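Local coordinates for protein CD180 antigen (Mus musculus, PDB 3T6Q) that probably cooperates with MD-1 and TLR4 in the innate immune response of B cells to bacterial lipopolysaccharide, leading to NF-kappa-B activation, at residues T115-S118 / F122-L125; S142-P147 / H166-E171; L207-T212 / K220-S225; C317-S322 / T328-K333; L454-N459 / N470-L475. One frame throughout, in Å; residues are numbered along the deposited sequence.

Contact 1 of 5, residues T115-S118 / F122-L125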
# COMPACT_ATOMS: atom_id res chain seq x y z
N THR A 115 0.63 -3.85 -6.22
CA THR A 115 0.71 -2.78 -7.21
C THR A 115 0.16 -1.46 -6.65
O THR A 115 -0.04 -0.49 -7.40
CB THR A 115 -0.08 -3.17 -8.48
OG1 THR A 115 -1.36 -3.65 -8.07
CG2 THR A 115 0.69 -4.28 -9.23
N GLY A 116 -0.16 -1.44 -5.37
CA GLY A 116 -0.65 -0.21 -4.74
C GLY A 116 -2.11 0.12 -4.95
O GLY A 116 -2.56 1.20 -4.55
N ILE A 117 -2.86 -0.77 -5.60
CA ILE A 117 -4.21 -0.41 -6.04
C ILE A 117 -5.21 -0.51 -4.89
O ILE A 117 -5.06 -1.32 -3.98
CB ILE A 117 -4.68 -1.26 -7.25
CG1 ILE A 117 -4.85 -2.73 -6.84
CG2 ILE A 117 -3.66 -1.10 -8.39
CD1 ILE A 117 -5.62 -3.58 -7.87
N SER A 118 -6.25 0.31 -4.93
CA SER A 118 -7.24 0.22 -3.86
C SER A 118 -8.58 -0.31 -4.36
O SER A 118 -9.52 -0.45 -3.59
CB SER A 118 -7.40 1.58 -3.20
OG SER A 118 -7.78 2.52 -4.19
N PHE A 122 -9.28 -0.39 -11.05
CA PHE A 122 -7.99 0.12 -11.58
C PHE A 122 -7.60 -0.66 -12.85
O PHE A 122 -6.86 -0.16 -13.68
CB PHE A 122 -6.88 -0.05 -10.52
CG PHE A 122 -5.56 0.58 -10.90
CD1 PHE A 122 -4.61 -0.12 -11.64
CD2 PHE A 122 -5.29 1.90 -10.52
CE1 PHE A 122 -3.41 0.44 -11.99
CE2 PHE A 122 -4.07 2.46 -10.87
CZ PHE A 122 -3.13 1.75 -11.60
N ILE A 123 -8.03 -1.92 -12.95
CA ILE A 123 -7.59 -2.79 -14.02
C ILE A 123 -8.75 -2.91 -15.03
O ILE A 123 -9.79 -3.52 -14.71
CB ILE A 123 -7.20 -4.19 -13.50
CG1 ILE A 123 -6.31 -4.06 -12.23
CG2 ILE A 123 -6.49 -4.97 -14.60
CD1 ILE A 123 -6.13 -5.38 -11.49
N PRO A 124 -8.60 -2.29 -16.21
CA PRO A 124 -9.71 -2.36 -17.19
C PRO A 124 -9.70 -3.72 -17.85
O PRO A 124 -8.83 -4.01 -18.67
CB PRO A 124 -9.41 -1.22 -18.19
CG PRO A 124 -8.42 -0.32 -17.49
CD PRO A 124 -7.60 -1.25 -16.60
N LEU A 125 -10.61 -4.59 -17.42
CA LEU A 125 -10.58 -5.99 -17.87
C LEU A 125 -11.71 -6.38 -18.85
O LEU A 125 -11.91 -7.55 -19.09
CB LEU A 125 -10.63 -6.95 -16.69
CG LEU A 125 -9.33 -7.03 -15.88
CD1 LEU A 125 -9.65 -7.49 -14.46
CD2 LEU A 125 -8.32 -7.92 -16.56
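In the loop of leucine-rich repeat 4 that follows strand 109-111, Ile-117 and the Phe-122/Ile-123 pair meet as hydrophobic filling of one solenoid coil. Ile-117 offers two different branches. Its CG2 methyl sits over one face of the Phe-122 ring, 3.7 Å from the centroid and 21° off the ring normal, a CH-pi contact displaced so that CD1 is the nearest ring atom at 3.5 Å. With CG opposite the backbone N (chi1 -173°) the ring is carried to Ile-117, and the second torsion turns its face to the methyl. The longer branch of Ile-117 ends at CD1, which lies 4.1 Å from Ile-123 CD1, the two side chains crossing at about a right angle. A beta-branched residue suits this place, since one side chain can serve two neighbours. Thr-115 OG1 bonds Phe-112 O, and its N bonds Asn-139 OD1 of the next coil. Gly-116 follows with a positive phi, which glycine adopts readily. Phe-122 also meets an aromatic side chain on the chain of another protein, its plane inclined at about 55°. No hydrogen bond joins the two segments, so their contact rests on apolar packing, consistent with dispersion and exclusion of water.

Contact 2 of 5, residues S142-P147 / H166-E171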
# COMPACT_ATOMS: atom_id res chain seq x y z
N SER A 142 -10.54 -3.22 -0.39
CA SER A 142 -11.36 -3.48 0.80
C SER A 142 -12.70 -4.12 0.47
O SER A 142 -13.52 -4.29 1.33
CB SER A 142 -11.59 -2.22 1.60
OG SER A 142 -12.21 -1.26 0.76
N SER A 143 -12.88 -4.51 -0.77
CA SER A 143 -14.09 -5.23 -1.15
C SER A 143 -13.73 -6.27 -2.19
O SER A 143 -12.89 -6.03 -3.04
CB SER A 143 -15.10 -4.25 -1.77
OG SER A 143 -16.25 -4.96 -2.18
N ILE A 144 -14.41 -7.42 -2.15
CA ILE A 144 -14.24 -8.44 -3.20
C ILE A 144 -15.12 -8.21 -4.47
O ILE A 144 -14.94 -8.88 -5.49
CB ILE A 144 -14.46 -9.88 -2.62
CG1 ILE A 144 -15.92 -10.13 -2.30
CG2 ILE A 144 -13.73 -10.04 -1.28
CD1 ILE A 144 -16.23 -11.60 -2.14
N LYS A 145 -16.03 -7.25 -4.40
CA LYS A 145 -17.04 -7.05 -5.47
C LYS A 145 -16.37 -6.88 -6.82
O LYS A 145 -15.46 -6.07 -6.98
CB LYS A 145 -17.97 -5.89 -5.16
CG LYS A 145 -19.07 -5.74 -6.23
CD LYS A 145 -20.41 -5.27 -5.67
CE LYS A 145 -20.30 -4.09 -4.73
NZ LYS A 145 -20.13 -2.82 -5.49
N LEU A 146 -16.77 -7.70 -7.78
CA LEU A 146 -16.24 -7.60 -9.13
C LEU A 146 -17.00 -6.48 -9.86
O LEU A 146 -18.19 -6.27 -9.58
CB LEU A 146 -16.34 -8.94 -9.85
CG LEU A 146 -15.48 -10.03 -9.18
CD1 LEU A 146 -15.73 -11.36 -9.87
CD2 LEU A 146 -13.99 -9.70 -9.24
N PRO A 147 -16.30 -5.72 -10.74
CA PRO A 147 -16.93 -4.58 -11.40
C PRO A 147 -17.96 -5.01 -12.46
O PRO A 147 -17.87 -6.12 -12.99
CB PRO A 147 -15.73 -3.88 -12.08
CG PRO A 147 -14.83 -5.02 -12.45
CD PRO A 147 -14.93 -5.96 -11.26
N HIS A 166 -12.80 -6.33 5.24
CA HIS A 166 -13.30 -6.62 6.57
C HIS A 166 -14.74 -7.08 6.61
O HIS A 166 -15.24 -7.41 7.70
CB HIS A 166 -13.06 -5.44 7.52
CG HIS A 166 -13.82 -4.17 7.17
ND1 HIS A 166 -13.37 -3.27 6.24
CD2 HIS A 166 -15.01 -3.62 7.70
CE1 HIS A 166 -14.24 -2.23 6.17
NE2 HIS A 166 -15.24 -2.45 7.06
N TYR A 167 -15.39 -7.09 5.46
CA TYR A 167 -16.82 -7.37 5.38
C TYR A 167 -17.17 -7.97 4.03
O TYR A 167 -16.67 -7.55 3.00
CB TYR A 167 -17.65 -6.09 5.58
CG TYR A 167 -19.12 -6.34 5.81
CD1 TYR A 167 -19.59 -6.77 7.06
CD2 TYR A 167 -20.05 -6.16 4.78
CE1 TYR A 167 -20.94 -7.00 7.28
CE2 TYR A 167 -21.40 -6.38 4.99
CZ TYR A 167 -21.83 -6.81 6.23
OH TYR A 167 -23.17 -7.01 6.42
N LEU A 168 -18.06 -8.96 4.05
CA LEU A 168 -18.55 -9.57 2.82
C LEU A 168 -20.08 -9.40 2.80
O LEU A 168 -20.79 -9.85 3.71
CB LEU A 168 -18.16 -11.04 2.77
CG LEU A 168 -16.67 -11.45 2.88
CD1 LEU A 168 -16.56 -12.98 3.02
CD2 LEU A 168 -15.94 -11.03 1.64
N SER A 169 -20.59 -8.71 1.77
CA SER A 169 -22.03 -8.41 1.77
C SER A 169 -22.70 -9.31 0.75
O SER A 169 -22.01 -9.94 -0.05
CB SER A 169 -22.27 -6.94 1.39
OG SER A 169 -21.93 -6.78 0.01
N LYS A 170 -24.03 -9.35 0.75
CA LYS A 170 -24.79 -10.03 -0.31
C LYS A 170 -24.41 -9.55 -1.71
O LYS A 170 -24.20 -10.35 -2.62
CB LYS A 170 -26.29 -9.76 -0.11
CG LYS A 170 -26.98 -10.61 0.93
CD LYS A 170 -28.45 -10.21 1.03
CE LYS A 170 -29.30 -11.33 1.57
NZ LYS A 170 -30.73 -10.95 1.46
N GLU A 171 -24.34 -8.24 -1.86
CA GLU A 171 -23.97 -7.62 -3.14
C GLU A 171 -22.61 -8.06 -3.63
O GLU A 171 -22.44 -8.42 -4.81
CB GLU A 171 -23.98 -6.11 -2.98
CG GLU A 171 -24.48 -5.37 -4.19
CD GLU A 171 -25.21 -4.10 -3.80
OE1 GLU A 171 -24.55 -3.20 -3.23
OE2 GLU A 171 -26.43 -4.01 -4.06
O HOH W 1 -14.23 -4.44 3.79
O HOH W 2 -16.13 -7.60 0.28
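Two waters, rather than direct hydrogen bonds, bridge Ser-142 to His-166 and Ile-144 to Tyr-167. Water 1 donates to Ser-142 O (2.6 Å) and accepts from His-166 N (2.8 Å). Water 2 accepts from Ile-144 N at 3.0 Å and donates to Tyr-167 O at 2.8 Å. Beside these bridges the contact turns apolar. Leu-168 brings its CD2 methyl across Ile-144 at about a right angle, 3.8 Å from both CG2 and CD1, so that a single methyl lies against the two ends of the branched side chain. Further along, the aliphatic part of Lys-145 does the packing: its CD rests 3.8 Å from Glu-171 O, while NZ stays 5.0 Å from Glu-171 OE1, too far for a salt bridge, though the opposite charges may attract weakly. Ser-143 OG accepts from Lys-145 N, an ST turn that shapes the loop, and Ser-169 caps the short helix 170-174, with Asp-172 bonding back to Ser-169 N. His-166 also faces its counterpart, His-166 of the second subunit, the rings nearly parallel. Neighbouring coils of repeats 5 and 6 run side by side, Ile-144 packed on Leu-168 and two waters bridging the backbones, in the stacking of successive coils of the leucine-rich-repeat solenoid.

Contact 3 of 5, residues L207-T212 / K220-S225. With NAG (2-acetamido-2-deoxy-beta-D-glucopyranose), chain S.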
# COMPACT_ATOMS: atom_id res chain seq x y z
N LEU A 207 -12.11 -22.02 0.00
CA LEU A 207 -12.28 -20.71 0.60
C LEU A 207 -11.19 -20.69 1.65
O LEU A 207 -11.12 -21.61 2.49
CB LEU A 207 -13.62 -20.58 1.33
CG LEU A 207 -14.89 -20.14 0.61
CD1 LEU A 207 -16.04 -20.05 1.59
CD2 LEU A 207 -14.64 -18.80 -0.07
N ASN A 208 -10.36 -19.66 1.61
CA ASN A 208 -9.25 -19.53 2.60
C ASN A 208 -9.48 -18.25 3.41
O ASN A 208 -9.55 -17.17 2.81
CB ASN A 208 -7.90 -19.58 1.82
CG ASN A 208 -6.68 -19.59 2.74
OD1 ASN A 208 -6.65 -18.86 3.72
ND2 ASN A 208 -5.68 -20.40 2.41
N PHE A 209 -9.62 -18.37 4.74
CA PHE A 209 -9.67 -17.20 5.61
C PHE A 209 -8.49 -17.25 6.60
O PHE A 209 -8.66 -16.93 7.80
CB PHE A 209 -10.98 -17.15 6.43
CG PHE A 209 -12.23 -16.95 5.59
CD1 PHE A 209 -12.68 -15.67 5.26
CD2 PHE A 209 -12.96 -18.06 5.16
CE1 PHE A 209 -13.85 -15.50 4.51
CE2 PHE A 209 -14.12 -17.90 4.42
CZ PHE A 209 -14.56 -16.62 4.08
N GLY A 210 -7.33 -17.71 6.13
CA GLY A 210 -6.14 -17.84 6.97
C GLY A 210 -5.84 -16.66 7.89
O GLY A 210 -5.87 -15.48 7.46
N GLY A 211 -5.57 -16.97 9.16
CA GLY A 211 -5.22 -15.93 10.12
C GLY A 211 -6.38 -15.17 10.72
O GLY A 211 -6.15 -14.26 11.54
N THR A 212 -7.62 -15.47 10.33
CA THR A 212 -8.76 -14.59 10.76
C THR A 212 -8.90 -14.70 12.31
O THR A 212 -8.63 -15.75 12.94
CB THR A 212 -10.13 -14.81 9.97
OG1 THR A 212 -10.87 -13.55 9.78
CG2 THR A 212 -11.00 -15.78 10.74
N LYS A 220 -20.70 -18.76 11.19
CA LYS A 220 -22.05 -18.22 11.08
C LYS A 220 -22.34 -17.59 9.70
O LYS A 220 -23.39 -17.86 9.08
CB LYS A 220 -22.31 -17.26 12.24
CG LYS A 220 -23.65 -16.52 12.17
CD LYS A 220 -23.71 -15.49 13.31
CE LYS A 220 -23.49 -16.17 14.66
NZ LYS A 220 -23.81 -15.25 15.79
N GLY A 221 -21.40 -16.81 9.18
CA GLY A 221 -21.55 -16.14 7.90
C GLY A 221 -21.61 -17.09 6.72
O GLY A 221 -22.25 -16.80 5.73
N LEU A 222 -20.97 -18.25 6.84
CA LEU A 222 -20.96 -19.24 5.75
C LEU A 222 -22.16 -20.19 5.71
O LEU A 222 -22.20 -21.15 4.91
CB LEU A 222 -19.68 -20.10 5.83
CG LEU A 222 -18.33 -19.38 5.67
CD1 LEU A 222 -17.19 -20.40 5.59
CD2 LEU A 222 -18.27 -18.47 4.46
N LYS A 223 -23.13 -19.95 6.57
CA LYS A 223 -24.39 -20.69 6.54
C LYS A 223 -24.91 -21.01 5.13
O LYS A 223 -24.94 -20.14 4.25
CB LYS A 223 -25.46 -19.93 7.34
CG LYS A 223 -26.78 -20.72 7.38
CD LYS A 223 -27.79 -19.99 8.25
CE LYS A 223 -29.14 -20.74 8.29
NZ LYS A 223 -30.18 -19.87 8.91
N ASN A 224 -25.25 -22.28 4.92
CA ASN A 224 -25.84 -22.75 3.67
C ASN A 224 -24.87 -22.98 2.50
O ASN A 224 -25.30 -23.37 1.42
CB ASN A 224 -27.02 -21.84 3.26
CG ASN A 224 -28.04 -22.58 2.42
OD1 ASN A 224 -28.37 -22.20 1.28
ND2 ASN A 224 -28.54 -23.66 2.97
N SER A 225 -23.56 -22.70 2.70
CA SER A 225 -22.58 -22.87 1.62
C SER A 225 -22.17 -24.34 1.47
O SER A 225 -22.36 -25.14 2.39
CB SER A 225 -21.33 -21.98 1.87
OG SER A 225 -20.67 -22.39 3.05
C1 NAG S . -29.51 -24.46 2.31
C2 NAG S . -29.22 -25.93 2.60
C3 NAG S . -30.38 -26.81 2.13
C4 NAG S . -31.71 -26.22 2.62
C5 NAG S . -31.82 -24.78 2.11
C6 NAG S . -33.18 -24.10 2.34
C7 NAG S . -26.85 -26.47 2.73
C8 NAG S . -25.60 -26.89 2.01
N2 NAG S . -27.96 -26.36 2.01
O3 NAG S . -30.19 -28.14 2.57
O4 NAG S . -32.77 -27.02 2.17
O5 NAG S . -30.79 -24.06 2.79
O6 NAG S . -33.33 -23.97 3.72
O7 NAG S . -26.81 -26.20 3.93
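The carbonyl oxygen Leu-222 O is gripped twice by one residue: Ser-225 N reaches it at 3.0 Å and Ser-225 OG at 2.7 Å, the hydroxyl lying in the carbonyl plane on a lone pair. Both bonds close the type II turn 222-225, which leads out of helix 215-221 in a leucine-rich repeat of the solenoid. Serine is apt here because its short side chain can fold back on the carbonyl three residues earlier. The other side of Leu-222 faces the interior. Its CD2 methyl meets Leu-207 CD1 tip to tip at 4.0 Å, while CD1 lies 4.1 Å from Phe-209 CE2, where leucine and ring slide past each other in opposite directions. Leu-207 and Phe-209, two residues apart where strand 203-208 ends, can both point at the same leucine. Asn-208 between them is turned elsewhere: its OD1 accepts from Gly-210 N at 2.8 Å, an Asx turn that helps bend the chain beyond the strand. Gly-211 then takes the positive phi needed at the third position of the type II turn 209-212. In the turn 222-225 the same position falls to Asn-224, with phi 79°, a residue that tolerates positive phi better than most non-glycines. Asn-224 OD1 accepts from Ser-201 N, and its ND2 carries the N-linked sugar through a covalent bond of 1.4 Å to NAG C1.

Contact 4 of 5, residues C317-S322 / T328-K333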
# COMPACT_ATOMS: atom_id res chain seq x y z
N CYS A 317 -1.59 -44.07 22.07
CA CYS A 317 -2.89 -44.35 22.70
C CYS A 317 -3.66 -43.07 23.14
O CYS A 317 -4.87 -43.09 23.24
CB CYS A 317 -2.75 -45.36 23.83
SG CYS A 317 -2.81 -47.11 23.30
N GLN A 318 -2.98 -41.94 23.27
CA GLN A 318 -3.59 -40.67 23.66
C GLN A 318 -4.39 -39.98 22.53
O GLN A 318 -5.04 -38.96 22.79
CB GLN A 318 -2.54 -39.70 24.21
CG GLN A 318 -1.95 -40.06 25.59
CD GLN A 318 -0.81 -39.15 25.99
OE1 GLN A 318 0.11 -38.89 25.20
NE2 GLN A 318 -0.84 -38.66 27.22
N ILE A 319 -4.32 -40.49 21.29
CA ILE A 319 -5.18 -39.96 20.24
C ILE A 319 -6.59 -40.54 20.36
O ILE A 319 -7.51 -40.02 19.72
CB ILE A 319 -4.60 -40.08 18.80
CG1 ILE A 319 -4.70 -41.53 18.26
CG2 ILE A 319 -3.15 -39.57 18.78
CD1 ILE A 319 -4.66 -41.64 16.72
N SER A 320 -6.75 -41.60 21.16
CA SER A 320 -8.04 -42.29 21.34
C SER A 320 -8.69 -42.67 20.01
O SER A 320 -9.74 -42.12 19.63
CB SER A 320 -9.01 -41.39 22.15
OG SER A 320 -8.50 -41.19 23.47
N ALA A 321 -8.06 -43.61 19.31
CA ALA A 321 -8.44 -43.96 17.95
C ALA A 321 -9.85 -44.55 17.85
O ALA A 321 -10.39 -44.66 16.73
CB ALA A 321 -7.41 -44.96 17.40
N SER A 322 -10.42 -44.97 18.99
CA SER A 322 -11.84 -45.38 19.07
C SER A 322 -12.76 -44.25 18.57
O SER A 322 -13.85 -44.50 18.14
CB SER A 322 -12.21 -45.78 20.51
OG SER A 322 -11.99 -44.64 21.39
N THR A 328 -9.29 -43.66 6.89
CA THR A 328 -8.49 -44.36 5.90
C THR A 328 -7.05 -43.79 5.88
O THR A 328 -6.12 -44.47 5.45
CB THR A 328 -9.10 -44.24 4.47
OG1 THR A 328 -9.27 -42.85 4.14
CG2 THR A 328 -10.46 -44.93 4.43
N HIS A 329 -6.90 -42.52 6.29
CA HIS A 329 -5.60 -41.84 6.30
C HIS A 329 -5.37 -41.16 7.63
O HIS A 329 -6.22 -40.38 8.11
CB HIS A 329 -5.54 -40.74 5.20
CG HIS A 329 -5.80 -41.27 3.79
ND1 HIS A 329 -4.92 -41.09 2.77
CD2 HIS A 329 -6.88 -41.99 3.25
CE1 HIS A 329 -5.41 -41.68 1.65
NE2 HIS A 329 -6.60 -42.24 1.95
N LEU A 330 -4.19 -41.38 8.21
CA LEU A 330 -3.81 -40.79 9.50
C LEU A 330 -2.36 -40.32 9.42
O LEU A 330 -1.48 -41.12 9.13
CB LEU A 330 -3.94 -41.84 10.64
CG LEU A 330 -3.44 -41.34 12.03
CD1 LEU A 330 -4.28 -40.16 12.53
CD2 LEU A 330 -3.53 -42.49 13.03
N SER A 331 -2.13 -39.02 9.67
CA SER A 331 -0.80 -38.42 9.69
C SER A 331 -0.52 -37.86 11.05
O SER A 331 -1.31 -37.05 11.56
CB SER A 331 -0.74 -37.26 8.70
OG SER A 331 -0.91 -37.81 7.42
N ILE A 332 0.56 -38.32 11.66
CA ILE A 332 0.95 -37.77 12.95
C ILE A 332 2.45 -37.68 12.86
O ILE A 332 3.17 -38.47 13.44
CB ILE A 332 0.56 -38.67 14.15
CG1 ILE A 332 -0.89 -39.09 14.08
CG2 ILE A 332 0.78 -37.90 15.46
CD1 ILE A 332 -1.26 -40.15 15.09
N LYS A 333 2.93 -36.73 12.10
CA LYS A 333 4.39 -36.63 11.93
C LYS A 333 4.92 -35.37 12.59
O LYS A 333 4.14 -34.44 12.87
CB LYS A 333 4.74 -36.62 10.44
CG LYS A 333 4.70 -35.23 9.83
CD LYS A 333 5.58 -35.17 8.57
CE LYS A 333 5.52 -33.80 7.93
NZ LYS A 333 4.13 -33.57 7.43
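Leu-330 and Ile-332 of segment 328-333 send their side chains to Ile-319, joining leucine-rich repeats 10 and 11; strand 329-331 of the latter belongs to the row of parallel strands of the solenoid. The strand is approached through Thr-328, a polar residue whose OG1 bonds Lys-304 O on the preceding coil. His-329 comes next, turned from the interior and packed beside Glu-354. Leu-330 then points inward, its CG opposite the backbone N (chi1 175°), and its CD2 methyl meets Ile-319 CD1 tip to tip at 4.0 Å. Ser-331 alternates outward again, beside Asp-356, as a small polar residue can on the strand's outer face. Ile-332 returns to the core, with CG1 opposite the carbonyl carbon (chi1 -50°), and the extended second torsion carries CD1 to the same methyl, Ile-319 CD1, at 4.1 Å. Lys-333, beyond the strand, has its N bonded to Ser-309 OG and its NZ in a salt bridge with an acidic side chain on the chain of another protein. Across the coil, Ile-319 lies at the end of a 3-10 segment that also holds Cys-317, tied by a disulfide to Cys-345. The long branch of Ile-319 meets both Leu-330 and Ile-332 at its tip, and this suits isoleucine, because the shorter branch still has work to do: Ile-319 CG2 lies 4.2 Å from Ile-332 CD1.

Contact 5 of 5, residues L454-N459 / N470-L475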
# COMPACT_ATOMS: atom_id res chain seq x y z
N LEU A 454 13.76 -49.86 -4.92
CA LEU A 454 14.47 -50.01 -3.64
C LEU A 454 15.50 -48.91 -3.52
O LEU A 454 16.40 -48.80 -4.39
CB LEU A 454 15.17 -51.36 -3.54
CG LEU A 454 16.02 -51.68 -2.31
CD1 LEU A 454 15.13 -51.68 -1.07
CD2 LEU A 454 16.73 -53.02 -2.51
N ASN A 455 15.37 -48.07 -2.49
CA ASN A 455 16.34 -46.99 -2.34
C ASN A 455 17.24 -47.39 -1.19
O ASN A 455 16.78 -47.52 -0.04
CB ASN A 455 15.64 -45.63 -2.08
CG ASN A 455 16.61 -44.44 -2.00
OD1 ASN A 455 16.26 -43.36 -2.45
ND2 ASN A 455 17.76 -44.61 -1.40
N LEU A 456 18.53 -47.57 -1.50
CA LEU A 456 19.51 -47.87 -0.47
C LEU A 456 20.64 -46.88 -0.42
O LEU A 456 21.78 -47.23 -0.06
CB LEU A 456 20.11 -49.25 -0.72
CG LEU A 456 19.19 -50.46 -0.63
CD1 LEU A 456 19.96 -51.69 -1.01
CD2 LEU A 456 18.63 -50.61 0.79
N GLN A 457 20.36 -45.62 -0.74
CA GLN A 457 21.37 -44.60 -0.63
C GLN A 457 21.92 -44.58 0.79
O GLN A 457 21.16 -44.68 1.76
CB GLN A 457 20.75 -43.25 -0.98
CG GLN A 457 21.76 -42.13 -1.03
CD GLN A 457 21.14 -40.78 -1.30
OE1 GLN A 457 21.25 -39.87 -0.48
NE2 GLN A 457 20.52 -40.63 -2.44
N GLY A 458 23.25 -44.43 0.94
CA GLY A 458 23.85 -44.35 2.29
C GLY A 458 23.87 -45.61 3.16
O GLY A 458 24.01 -45.52 4.39
N ASN A 459 23.73 -46.80 2.57
CA ASN A 459 23.94 -48.03 3.32
C ASN A 459 25.36 -48.55 3.01
O ASN A 459 26.14 -47.81 2.41
CB ASN A 459 22.88 -49.07 3.01
CG ASN A 459 21.51 -48.67 3.55
OD1 ASN A 459 21.14 -49.06 4.64
ND2 ASN A 459 20.80 -47.83 2.80
N ASN A 470 24.61 -61.49 -2.26
CA ASN A 470 24.25 -60.26 -1.55
C ASN A 470 22.72 -60.28 -1.29
O ASN A 470 22.02 -61.17 -1.78
CB ASN A 470 24.71 -59.06 -2.39
CG ASN A 470 24.06 -59.02 -3.78
OD1 ASN A 470 22.83 -58.86 -3.89
ND2 ASN A 470 24.87 -59.19 -4.83
N SER A 471 22.21 -59.34 -0.50
CA SER A 471 20.75 -59.31 -0.22
C SER A 471 19.85 -59.09 -1.45
O SER A 471 18.67 -59.44 -1.41
CB SER A 471 20.43 -58.23 0.79
OG SER A 471 20.65 -56.97 0.18
N LEU A 472 20.39 -58.49 -2.52
CA LEU A 472 19.58 -58.05 -3.66
C LEU A 472 19.15 -59.15 -4.60
O LEU A 472 18.18 -58.99 -5.33
CB LEU A 472 20.31 -56.96 -4.48
CG LEU A 472 20.87 -55.76 -3.72
CD1 LEU A 472 21.77 -54.96 -4.66
CD2 LEU A 472 19.74 -54.86 -3.18
N GLN A 473 19.86 -60.27 -4.59
CA GLN A 473 19.63 -61.31 -5.60
C GLN A 473 18.24 -62.00 -5.49
O GLN A 473 17.84 -62.71 -6.41
CB GLN A 473 20.80 -62.33 -5.61
CG GLN A 473 22.20 -61.76 -5.91
CD GLN A 473 22.59 -61.77 -7.39
OE1 GLN A 473 21.87 -61.25 -8.23
NE2 GLN A 473 23.77 -62.34 -7.71
N THR A 474 17.51 -61.76 -4.40
CA THR A 474 16.11 -62.24 -4.27
C THR A 474 15.05 -61.32 -4.89
O THR A 474 13.86 -61.66 -4.86
CB THR A 474 15.70 -62.51 -2.79
OG1 THR A 474 15.77 -61.30 -2.01
CG2 THR A 474 16.56 -63.62 -2.16
N LEU A 475 15.45 -60.16 -5.42
CA LEU A 475 14.47 -59.15 -5.86
C LEU A 475 14.21 -59.23 -7.39
O LEU A 475 14.54 -58.32 -8.15
CB LEU A 475 14.92 -57.72 -5.40
CG LEU A 475 15.10 -57.64 -3.87
CD1 LEU A 475 15.75 -56.32 -3.49
CD2 LEU A 475 13.77 -57.81 -3.13
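Leu-454 stretches from strand 453-455 to meet Leu-472 and Leu-475, filling the core of the coil formed by leucine-rich repeat 16 and the residues just after it. Its CB is some way from the far segment, 5.0 Å from Leu-475 CD1. At CG the side chain runs beside its own neighbour two residues on, 3.8 Å from Leu-456 CG. CD1 meets Leu-456 CD2 at 4.1 Å. CD2 touches Leu-456 CD1 as well and reaches across to the other segment, 3.6 Å from Leu-472 CD2 and equally near Leu-475 CD1. With CG opposite the backbone N (chi1 177°) and the second torsion at 63°, one methyl comes to lie between two leucines. Leu-472 meets it slantwise and Leu-475 at about a right angle. Leu-472 CD2 has a second neighbour, Leu-456 CD1 at 3.8 Å, the two side chains passing in opposite directions, so four leucines close on one another without any polar group between them. Leucine suits such a core because its forked end can fill space on two sides. The polar atoms are kept to the turns. Asn-470 OD1 accepts from Leu-472 N at 2.8 Å in an Asx turn, at the start of the helical-like bend that carries Leu-472 and leads to Leu-475. Gly-458 supplies the positive phi of the type II turn 456-459. Asn-459, buried in the coil, bonds through OD1 to Leu-437 N and through ND2 to Leu-432 O on the preceding coil; the same ND2 lies above the carbonyl plane of Leu-456, 3.1 Å from its O.

The five contacts follow one another along the chain and are strung round the horseshoe of repeats. Contacts 1 and 2 have centres 16 Å apart but do not touch, whereas contacts 2 and 3, with centres 14 Å apart, touch: Leu-168 CD1 packs 4.0 Å from Phe-209 CE1. The centres of contacts 3 and 4 are 27 Å apart and those of contacts 4 and 5 32 Å; those of contacts 1 and 5 are 58 Å apart, on opposite sides of the chain's centre. Sugars lie near the later ones: contact 3 bears its own glycan, contact 4 has Lys-333 touched by mannose and NAG, and the Leu-454 side chain of contact 5 is about 9 Å from a NAG.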